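Local coordinates for Proline/betaine transporter, RALF (Rickettsia prowazekii str. Madrid E, PDB 4D7R), which probably acts as a guanine nucleotide exchange factor, here as an engineered chimera joining a Rickettsia Sec7 domain to a Legionella capping domain, at residues E81-G84 with D85-T89. Sequence-based numbering, arbitrary orientation.
Sequences EFVG and DYLGT
The flat groups of Phe82 and Tyr86, one helical turn apart, do not meet each other: the Tyr86 ring leads away from 81-84 and packs on Phe63 of helix 63-73 and Val97 of helix 92-103, while the Phe82 ring packs on Phe41 of helix 31-43. What joins the two residues is backbone, the amide Tyr86 N donating to Phe82 O at 3.0 Å. Tyr86 CB rests 3.6 Å from Phe82 O. The same i to i+4 pattern runs through the flanking residues, and the Leu87 N to Val83 O bond is the straightest of the set (171° at the hydrogen). Beside that bond the Val83 and Leu87 side chains run side by side, pointing the same way, CG1 of Val83 touching CD1 of Leu87 at 3.6 Å. With CG1 anti to the backbone N (chi1 165°), Val83 turns this methyl to the next turn, and both side chains continue onto Phe71. Gly88 N closes the series on Gly84 O, 2.9 Å away. Asp85 OD1 forms a salt bridge with Lys131, and Glu81 OE1 one with Lys349 of the Legionella capping part, a pairing across the engineered fusion that cannot be read as natural. Where this Sec7-domain helix ends and Thr89 leaves helical geometry, Asp85 O therefore takes two donors: Thr89 OG1 at 2.7 Å, from above the carbonyl plane, and a weak bond from Thr89 N.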
loop_
_atom_site.group_PDB
_atom_site.type_symbol
_atom_site.label_atom_id
_atom_site.label_comp_id
_atom_site.label_asym_id
_atom_site.label_seq_id
_atom_site.Cartn_x
_atom_site.Cartn_y
_atom_site.Cartn_z
ATOM N N GLU A 81 8.112 6.373 6.586
ATOM C CA GLU A 81 7.462 5.091 6.383
ATOM C C GLU A 81 6.149 5.074 7.089
ATOM O O GLU A 81 5.182 4.630 6.568
ATOM C CB GLU A 81 8.265 3.884 6.905
ATOM C CG GLU A 81 9.686 3.774 6.430
ATOM C CD GLU A 81 10.233 2.345 6.407
ATOM O OE1 GLU A 81 9.784 1.565 7.172
ATOM O OE2 GLU A 81 11.069 2.047 5.568
ATOM N N PHE A 82 6.156 5.575 8.316
ATOM C CA PHE A 82 5.006 5.563 9.145
ATOM C C PHE A 82 3.987 6.575 8.591
ATOM O O PHE A 82 2.857 6.333 8.619
ATOM C CB PHE A 82 5.353 5.900 10.619
ATOM C CG PHE A 82 6.189 4.862 11.353
ATOM C CD1 PHE A 82 6.366 3.601 10.872
ATOM C CD2 PHE A 82 6.768 5.188 12.550
ATOM C CE1 PHE A 82 7.137 2.688 11.536
ATOM C CE2 PHE A 82 7.529 4.275 13.232
ATOM C CZ PHE A 82 7.730 3.036 12.705
ATOM N N VAL A 83 4.471 7.711 8.124
ATOM C CA VAL A 83 3.566 8.712 7.523
ATOM C C VAL A 83 2.906 8.078 6.290
ATOM O O VAL A 83 1.675 8.114 6.186
ATOM C CB VAL A 83 4.258 10.067 7.186
ATOM C CG1 VAL A 83 3.414 10.927 6.240
ATOM C CG2 VAL A 83 4.606 10.830 8.450
ATOM N N GLY A 84 3.719 7.490 5.393
ATOM C CA GLY A 84 3.215 6.853 4.173
ATOM C C GLY A 84 2.176 5.794 4.495
ATOM O O GLY A 84 1.093 5.761 3.889
ATOM N N ASP A 85 2.488 4.958 5.488
ATOM C CA ASP A 85 1.586 3.895 5.931
ATOM C C ASP A 85 0.282 4.428 6.475
ATOM O O ASP A 85 -0.767 3.942 6.058
ATOM C CB ASP A 85 2.249 2.928 6.897
ATOM C CG ASP A 85 1.479 1.629 6.994
ATOM O OD1 ASP A 85 1.433 0.890 5.978
ATOM O OD2 ASP A 85 0.897 1.363 8.078
ATOM N N TYR A 86 0.324 5.458 7.358
ATOM C CA TYR A 86 -0.923 6.042 7.883
ATOM C C TYR A 86 -1.787 6.614 6.750
ATOM O O TYR A 86 -2.988 6.334 6.695
ATOM C CB TYR A 86 -0.646 7.113 8.959
ATOM C CG TYR A 86 -1.893 7.527 9.700
ATOM C CD1 TYR A 86 -2.698 8.565 9.230
ATOM C CD2 TYR A 86 -2.280 6.880 10.872
ATOM C CE1 TYR A 86 -3.865 8.934 9.893
ATOM C CE2 TYR A 86 -3.429 7.262 11.561
ATOM C CZ TYR A 86 -4.218 8.291 11.067
ATOM O OH TYR A 86 -5.354 8.683 11.740
ATOM N N LEU A 87 -1.172 7.383 5.851
ATOM C CA LEU A 87 -1.867 8.028 4.724
ATOM C C LEU A 87 -2.483 7.018 3.756
ATOM O O LEU A 87 -3.584 7.252 3.263
ATOM C CB LEU A 87 -0.925 8.982 3.969
ATOM C CG LEU A 87 -0.479 10.283 4.720
ATOM C CD1 LEU A 87 0.621 10.992 3.944
ATOM C CD2 LEU A 87 -1.670 11.211 4.989
ATOM N N GLY A 88 -1.780 5.910 3.508
ATOM C CA GLY A 88 -2.210 4.878 2.564
ATOM C C GLY A 88 -3.136 3.815 3.127
ATOM O O GLY A 88 -3.757 3.086 2.359
ATOM N N THR A 89 -3.281 3.741 4.467
ATOM C CA THR A 89 -4.127 2.736 5.123
ATOM C C THR A 89 -5.633 2.994 4.946
ATOM O O THR A 89 -6.077 4.145 5.006
ATOM C CB THR A 89 -3.692 2.570 6.611
ATOM O OG1 THR A 89 -2.410 1.911 6.655
ATOM C CG2 THR A 89 -4.703 1.791 7.452
#